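Galactan 1,3-beta-galactosidase (Phanerochaete chrysosporium, PDB 7BYV) probably removes galactose units from the ends of beta-1,3-linked galactan chains, and pairs its family 43 catalytic domain with a carbohydrate-binding module. Local coordinates at residues Asn2-Gly7 with Trp291-Gln296; Arg238-Gln243 with Ile272-Asp277. The protein carries 1 engineered substitution. All blocks are in the same frame, centred on the assembly; numbering follows the deposited sequence.

Interaction 1 (Asn2-Gly7 with Trp291-Gln296). With NAG (2-acetamido-2-deoxy-beta-D-glucopyranose), chain D.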
loop_
_atom_site.group_PDB
_atom_site.type_symbol
_atom_site.label_atom_id
_atom_site.label_comp_id
_atom_site.label_asym_id
_atom_site.label_seq_id
_atom_site.Cartn_x
_atom_site.Cartn_y
_atom_site.Cartn_z
ATOM N N ASN A 2 -12.729 -14.290 4.060
ATOM C CA ASN A 2 -11.909 -13.145 4.405
ATOM C C ASN A 2 -11.780 -12.174 3.236
ATOM O O ASN A 2 -11.930 -12.515 2.056
ATOM C CB ASN A 2 -10.527 -13.571 4.897
ATOM C CG ASN A 2 -10.253 -13.108 6.317
ATOM O OD1 ASN A 2 -10.713 -12.045 6.727
ATOM N ND2 ASN A 2 -9.504 -13.903 7.072
ATOM N N GLN A 3 -11.457 -10.948 3.611
ATOM C CA GLN A 3 -11.615 -9.737 2.840
ATOM C C GLN A 3 -10.370 -8.876 2.948
ATOM O O GLN A 3 -9.781 -8.740 4.021
ATOM C CB GLN A 3 -12.844 -8.980 3.320
ATOM C CG GLN A 3 -14.082 -9.545 2.694
ATOM C CD GLN A 3 -15.316 -9.448 3.541
ATOM O OE1 GLN A 3 -15.251 -9.356 4.776
ATOM N NE2 GLN A 3 -16.469 -9.476 2.879
ATOM N N ILE A 4 -9.961 -8.316 1.817
ATOM C CA ILE A 4 -8.894 -7.332 1.784
ATOM C C ILE A 4 -9.574 -5.980 1.937
ATOM O O ILE A 4 -10.346 -5.566 1.072
ATOM C CB ILE A 4 -8.070 -7.435 0.492
ATOM C CG1 ILE A 4 -7.306 -8.757 0.474
ATOM C CG2 ILE A 4 -7.083 -6.283 0.380
ATOM C CD1 ILE A 4 -7.480 -9.539 -0.805
ATOM N N VAL A 5 -9.304 -5.308 3.049
ATOM C CA VAL A 5 -10.027 -4.099 3.456
ATOM C C VAL A 5 -8.984 -2.994 3.614
ATOM O O VAL A 5 -8.381 -2.812 4.679
ATOM C CB VAL A 5 -10.833 -4.326 4.740
ATOM C CG1 VAL A 5 -11.602 -3.097 5.139
ATOM C CG2 VAL A 5 -11.779 -5.490 4.548
ATOM N N SER A 6 -8.755 -2.246 2.539
ATOM C CA SER A 6 -7.660 -1.283 2.511
ATOM C C SER A 6 -7.933 -0.100 3.432
ATOM O O SER A 6 -8.983 0.548 3.348
ATOM C CB SER A 6 -7.441 -0.798 1.087
ATOM O OG SER A 6 -7.006 -1.882 0.290
ATOM N N GLY A 7 -6.973 0.200 4.303
ATOM C CA GLY A 7 -7.078 1.292 5.240
ATOM C C GLY A 7 -7.318 0.830 6.658
ATOM O O GLY A 7 -6.967 1.546 7.607
ATOM N N TRP A 291 -12.794 -6.579 -0.808
ATOM C CA TRP A 291 -12.713 -7.508 -1.921
ATOM C C TRP A 291 -12.050 -8.793 -1.455
ATOM O O TRP A 291 -11.468 -8.858 -0.371
ATOM C CB TRP A 291 -11.986 -6.896 -3.126
ATOM C CG TRP A 291 -10.539 -6.501 -2.929
ATOM C CD1 TRP A 291 -10.074 -5.373 -2.322
ATOM C CD2 TRP A 291 -9.376 -7.206 -3.401
ATOM N NE1 TRP A 291 -8.702 -5.342 -2.362
ATOM C CE2 TRP A 291 -8.251 -6.455 -3.022
ATOM C CE3 TRP A 291 -9.181 -8.409 -4.086
ATOM C CZ2 TRP A 291 -6.949 -6.863 -3.312
ATOM C CZ3 TRP A 291 -7.883 -8.807 -4.374
ATOM C CH2 TRP A 291 -6.789 -8.038 -3.988
ATOM N N SER A 292 -12.190 -9.821 -2.279
ATOM C CA SER A 292 -11.711 -11.150 -1.962
ATOM C C SER A 292 -10.874 -11.649 -3.126
ATOM O O SER A 292 -11.129 -11.303 -4.285
ATOM C CB SER A 292 -12.870 -12.102 -1.692
ATOM O OG SER A 292 -13.753 -12.124 -2.802
ATOM N N VAL A 293 -9.851 -12.438 -2.810
ATOM C CA VAL A 293 -8.972 -13.010 -3.821
ATOM C C VAL A 293 -8.987 -14.520 -3.653
ATOM O O VAL A 293 -8.918 -15.031 -2.526
ATOM C CB VAL A 293 -7.536 -12.454 -3.736
ATOM C CG1 VAL A 293 -6.941 -12.688 -2.372
ATOM C CG2 VAL A 293 -6.666 -13.099 -4.778
ATOM N N ASN A 294 -9.129 -15.219 -4.768
ATOM C CA ASN A 294 -8.968 -16.661 -4.842
ATOM C C ASN A 294 -7.657 -16.882 -5.569
ATOM O O ASN A 294 -7.620 -16.887 -6.806
ATOM C CB ASN A 294 -10.123 -17.318 -5.583
ATOM C CG ASN A 294 -9.922 -18.809 -5.763
ATOM O OD1 ASN A 294 -9.010 -19.413 -5.182
ATOM N ND2 ASN A 294 -10.785 -19.415 -6.565
ATOM N N VAL A 295 -6.584 -17.061 -4.794
ATOM C CA VAL A 295 -5.254 -17.126 -5.390
ATOM C C VAL A 295 -5.130 -18.332 -6.312
ATOM O O VAL A 295 -4.577 -18.230 -7.414
ATOM C CB VAL A 295 -4.177 -17.135 -4.297
ATOM C CG1 VAL A 295 -4.523 -18.136 -3.212
ATOM C CG2 VAL A 295 -2.865 -17.472 -4.923
ATOM N N GLN A 296 -5.658 -19.486 -5.893
ATOM C CA GLN A 296 -5.468 -20.692 -6.685
ATOM C C GLN A 296 -6.059 -20.540 -8.080
ATOM O O GLN A 296 -5.496 -21.060 -9.050
ATOM C CB GLN A 296 -6.071 -21.894 -5.967
ATOM C CG GLN A 296 -5.784 -23.205 -6.671
ATOM C CD GLN A 296 -5.321 -24.293 -5.715
ATOM O OE1 GLN A 296 -4.303 -24.956 -5.953
ATOM N NE2 GLN A 296 -6.070 -24.486 -4.626
HETATM C C1 NAG D . -7.703 -17.656 7.904
HETATM C C2 NAG D . -8.642 -18.395 8.848
HETATM C C3 NAG D . -9.996 -18.640 8.179
HETATM C C4 NAG D . -9.854 -18.844 6.672
HETATM C C5 NAG D . -9.123 -17.676 6.004
HETATM C C6 NAG D . -10.056 -16.792 5.213
HETATM C C7 NAG D . -7.464 -19.789 10.483
HETATM C C8 NAG D . -6.904 -21.146 10.785
HETATM N N2 NAG D . -8.051 -19.648 9.292
HETATM O O3 NAG D . -10.858 -17.539 8.452
HETATM O O4 NAG D . -9.159 -20.055 6.387
HETATM O O5 NAG D . -8.473 -16.853 6.988
HETATM O O6 NAG D . -9.882 -16.961 3.812
HETATM O O7 NAG D . -7.392 -18.861 11.284
#
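Ile-4 lies across the indole of Trp-291, and this overlap forms most of the contact. Its tip, CD1, sits 3.5 Å from the centroid of the six-membered ring of Trp-291, only 8° off the ring normal. This is a CH-pi contact over the face. The other branch takes the pyrrole side, with Ile-4 CG2 3.3 Å from Trp-291 NE1. The indole reaches under the isoleucine because Trp-291 CG lies between its own backbone N and carbonyl carbon (chi1 62°), which folds the ring back toward strand 4-5. Val-293 adds a second apolar surface: its CG1 is 3.6 Å from Ile-4 CD1.

The backbone pairing puts both side chains on one face. Ile-4 and Trp-291 are an antiparallel hydrogen-bonded pair. Ile-4 N donates to Trp-291 O at 2.7 Å, and the bond is nearly straight (167°). The return bond, Trp-291 N to Ile-4 O, is longer at 3.2 Å and more bent. Trp-291 NE1 donates to Trp-273 O on strand 270-277. With an alanine here instead of Trp-291, Ile-4 CD1 and CG2 would probably lose their flat support and Trp-273 O its indole donor.

Toward the chain start, one of two modelled conformers of Asn-2 approaches the N-acetylglucosamine, so that bond is uncertain. Asp-56 also bonds this sugar.

Strand 4-5 is an outer strand of a three-stranded antiparallel sheet, with 290-294 in the middle and 299-302 beyond. Ser-292 OG bonds Ser-301 O there. The Trp-291 side chain packs on Pro-275 of strand 270-277, and Ile-4 also touches Val-58 and Trp-10 in loops.

Interaction 2 (Arg238-Gln243 with Ile272-Asp277). With GAL (beta-D-galactopyranose), chain C.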
loop_
_atom_site.group_PDB
_atom_site.type_symbol
_atom_site.label_atom_id
_atom_site.label_comp_id
_atom_site.label_asym_id
_atom_site.label_seq_id
_atom_site.Cartn_x
_atom_site.Cartn_y
_atom_site.Cartn_z
ATOM N N ARG A 238 -4.414 10.669 -5.523
ATOM C CA ARG A 238 -3.040 10.315 -5.187
ATOM C C ARG A 238 -2.940 8.821 -4.885
ATOM O O ARG A 238 -2.631 8.399 -3.774
ATOM C CB ARG A 238 -2.532 11.170 -4.009
ATOM C CG ARG A 238 -3.009 12.633 -4.069
ATOM C CD ARG A 238 -2.526 13.468 -2.918
ATOM N NE ARG A 238 -3.272 13.185 -1.701
ATOM C CZ ARG A 238 -2.888 13.561 -0.484
ATOM N NH1 ARG A 238 -1.759 14.243 -0.310
ATOM N NH2 ARG A 238 -3.628 13.234 0.560
ATOM N N THR A 239 -3.219 8.027 -5.910
ATOM C CA THR A 239 -3.269 6.567 -5.810
ATOM C C THR A 239 -4.116 6.116 -4.625
ATOM O O THR A 239 -3.742 5.212 -3.872
ATOM C CB THR A 239 -1.868 5.970 -5.727
ATOM O OG1 THR A 239 -0.988 6.742 -6.548
ATOM C CG2 THR A 239 -1.890 4.522 -6.247
ATOM N N TRP A 240 -5.279 6.751 -4.463
ATOM C CA TRP A 240 -6.158 6.481 -3.325
ATOM C C TRP A 240 -5.378 6.598 -2.021
ATOM O O TRP A 240 -5.426 5.735 -1.145
ATOM C CB TRP A 240 -6.845 5.113 -3.468
ATOM C CG TRP A 240 -7.756 5.131 -4.673
ATOM C CD1 TRP A 240 -7.537 4.530 -5.891
ATOM C CD2 TRP A 240 -8.988 5.843 -4.799
ATOM N NE1 TRP A 240 -8.567 4.809 -6.745
ATOM C CE2 TRP A 240 -9.471 5.614 -6.099
ATOM C CE3 TRP A 240 -9.733 6.645 -3.933
ATOM C CZ2 TRP A 240 -10.659 6.160 -6.554
ATOM C CZ3 TRP A 240 -10.917 7.179 -4.388
ATOM C CH2 TRP A 240 -11.372 6.927 -5.684
ATOM N N TYR A 241 -4.648 7.697 -1.914
ATOM C CA TYR A 241 -3.729 7.906 -0.814
ATOM C C TYR A 241 -2.899 6.657 -0.565
ATOM O O TYR A 241 -3.174 5.906 0.378
ATOM C CB TYR A 241 -4.491 8.322 0.438
ATOM C CG TYR A 241 -3.633 9.075 1.423
ATOM C CD1 TYR A 241 -2.289 8.718 1.647
ATOM C CD2 TYR A 241 -4.150 10.153 2.127
ATOM C CE1 TYR A 241 -1.505 9.414 2.550
ATOM C CE2 TYR A 241 -3.369 10.849 3.033
ATOM C CZ TYR A 241 -2.061 10.479 3.240
ATOM O OH TYR A 241 -1.323 11.191 4.149
ATOM N N SER A 242 -1.880 6.433 -1.396
ATOM C CA SER A 242 -0.958 5.324 -1.172
ATOM C C SER A 242 0.299 5.502 -2.020
ATOM O O SER A 242 0.425 6.432 -2.820
ATOM C CB SER A 242 -1.615 3.975 -1.474
ATOM O OG SER A 242 -1.711 3.795 -2.869
ATOM N N GLN A 243 1.237 4.593 -1.824
ATOM C CA GLN A 243 2.443 4.588 -2.619
ATOM C C GLN A 243 2.782 3.141 -2.914
ATOM O O GLN A 243 2.763 2.304 -2.006
ATOM C CB GLN A 243 3.603 5.282 -1.898
ATOM C CG GLN A 243 4.732 5.629 -2.839
ATOM C CD GLN A 243 5.994 6.082 -2.144
ATOM O OE1 GLN A 243 6.267 5.711 -1.001
ATOM N NE2 GLN A 243 6.775 6.890 -2.838
ATOM N N ILE A 272 -2.564 -0.644 1.567
ATOM C CA ILE A 272 -3.578 -0.365 0.560
ATOM C C ILE A 272 -3.393 -1.399 -0.542
ATOM O O ILE A 272 -2.428 -1.320 -1.314
ATOM C CB ILE A 272 -3.457 1.059 0.020
ATOM C CG1 ILE A 272 -3.329 2.051 1.175
ATOM C CG2 ILE A 272 -4.648 1.401 -0.809
ATOM C CD1 ILE A 272 -4.468 1.942 2.138
ATOM N N TRP A 273 -4.276 -2.398 -0.595
ATOM C CA TRP A 273 -4.215 -3.448 -1.609
ATOM C C TRP A 273 -5.492 -3.416 -2.439
ATOM O O TRP A 273 -6.599 -3.472 -1.889
ATOM C CB TRP A 273 -4.044 -4.850 -1.002
ATOM C CG TRP A 273 -2.737 -5.147 -0.339
ATOM C CD1 TRP A 273 -1.749 -4.260 -0.016
ATOM C CD2 TRP A 273 -2.289 -6.428 0.120
ATOM N NE1 TRP A 273 -0.707 -4.910 0.606
ATOM C CE2 TRP A 273 -1.020 -6.243 0.709
ATOM C CE3 TRP A 273 -2.838 -7.715 0.091
ATOM C CZ2 TRP A 273 -0.291 -7.300 1.261
ATOM C CZ3 TRP A 273 -2.112 -8.762 0.637
ATOM C CH2 TRP A 273 -0.852 -8.547 1.211
ATOM N N TYR A 274 -5.337 -3.353 -3.756
ATOM C CA TYR A 274 -6.466 -3.285 -4.660
ATOM C C TYR A 274 -6.233 -4.214 -5.838
ATOM O O TYR A 274 -5.081 -4.433 -6.243
ATOM C CB TYR A 274 -6.690 -1.868 -5.203
ATOM C CG TYR A 274 -7.212 -0.892 -4.183
ATOM C CD1 TYR A 274 -8.333 -1.186 -3.412
ATOM C CD2 TYR A 274 -6.574 0.331 -3.990
ATOM C CE1 TYR A 274 -8.796 -0.288 -2.478
ATOM C CE2 TYR A 274 -7.033 1.234 -3.085
ATOM C CZ TYR A 274 -8.131 0.931 -2.320
ATOM O OH TYR A 274 -8.555 1.869 -1.412
ATOM N N PRO A 275 -7.299 -4.768 -6.414
ATOM C CA PRO A 275 -7.140 -5.422 -7.705
ATOM C C PRO A 275 -6.556 -4.410 -8.656
ATOM O O PRO A 275 -6.946 -3.243 -8.662
ATOM C CB PRO A 275 -8.568 -5.820 -8.099
ATOM C CG PRO A 275 -9.344 -5.781 -6.845
ATOM C CD PRO A 275 -8.712 -4.694 -6.017
ATOM N N LEU A 276 -5.573 -4.847 -9.413
ATOM C CA LEU A 276 -5.025 -4.063 -10.504
ATOM C C LEU A 276 -5.555 -4.736 -11.757
ATOM O O LEU A 276 -5.136 -5.850 -12.080
ATOM C CB LEU A 276 -3.503 -4.045 -10.439
ATOM C CG LEU A 276 -2.810 -2.858 -11.092
ATOM C CD1 LEU A 276 -2.851 -1.649 -10.216
ATOM C CD2 LEU A 276 -1.386 -3.250 -11.373
ATOM N N ASP A 277 -6.519 -4.095 -12.421
ATOM C CA ASP A 277 -7.294 -4.715 -13.497
ATOM C C ASP A 277 -6.739 -4.320 -14.863
ATOM O O ASP A 277 -6.675 -3.131 -15.187
ATOM C CB ASP A 277 -8.764 -4.316 -13.395
ATOM C CG ASP A 277 -9.527 -4.535 -14.692
ATOM O OD1 ASP A 277 -9.791 -5.712 -15.033
ATOM O OD2 ASP A 277 -9.878 -3.529 -15.358
HETATM C C1 GAL C . 10.434 8.371 0.204
HETATM C C2 GAL C . 10.377 6.783 0.106
HETATM C C3 GAL C . 10.116 6.115 1.437
HETATM C C4 GAL C . 11.001 6.767 2.517
HETATM C C5 GAL C . 10.534 8.244 2.727
HETATM C C6 GAL C . 11.563 9.228 3.369
HETATM O O2 GAL C . 9.410 6.293 -0.790
HETATM O O3 GAL C . 10.460 4.731 1.343
HETATM O O4 GAL C . 12.404 6.693 2.147
HETATM O O5 GAL C . 9.998 8.895 1.500
HETATM O O6 GAL C . 11.069 10.579 3.382
HETATM O O HOH W 1 -7.776 4.062 -0.134
#
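Trp-240 and Tyr-274 each hold CG anti to the carbonyl carbon (chi1 -64° and -71°), and both side chains set out toward the opposing segment. They meet where Trp-240 CB comes 3.9 Å from Tyr-274 CE2. The contact belongs to the last blade of the five-bladed beta-propeller of the family 43 domain. It joins strand 270-277 of that blade to the turn entering the blade's first strand, 243-250. Residues 238-241 all have positive phi and psi, so the turn winds left-handed, as a short, weakly bonded helix. A backbone bond runs from Ser-242 N to Arg-238 O at 3.2 Å.

The two aromatic rings lie obliquely, with planes at 75° and the five-membered ring centroid of Trp-240 5.8 Å from the ring centroid of Tyr-274. One water links the two segments. It donates to Trp-240 O at 3.1 Å and is hydrogen-bonded to Tyr-274 OH at 2.7 Å, in the plane of the phenol ring at its edge. Ile-285 of the neighbouring strand touches both aromatic side chains.

Further along, Ile-272 meets Ser-242. Ser-242 CB rests 3.7 Å from Ile-272 CG1, and the Tyr-241 carbonyl oxygen also lies near CG1. The Ser-242 hydroxyl is hydrogen-bonded with Tyr-256 OH on the middle strand 253-260, and Thr-239 O is within reach as well.

Gln-243 starts away from strand 270-277, and its extended chain ends at the bound galactose. Trp-261 and Ser-204 hold its amide. Glu-82, Arg-83 and Asp-138 also bond this sugar. Gln-243 NE2 to galactose O2 is a weak hydrogen bond of 3.4 Å.

Strand 270-277 joins the two contacts. Ile-272 and Tyr-274 face the left-handed turn of interaction 2, while Trp-273 and Pro-275 between and after them meet interaction 1. Ser-6 OG and Trp-273 N are 2.9 Å apart, and so are Trp-291 NE1 and Trp-273 O; both are probable hydrogen bonds. Packing adds to them, with Trp-291 CE2 3.5 Å from Pro-275 CD. The centres are about 13 Å apart. Along the chain, interaction 2 is nested inside the loop closed by interaction 1. Interaction 2 reaches the galactose site through Gln-243. Interaction 1 lies away from that site and fastens the chain's start to the outer side of the last propeller blade.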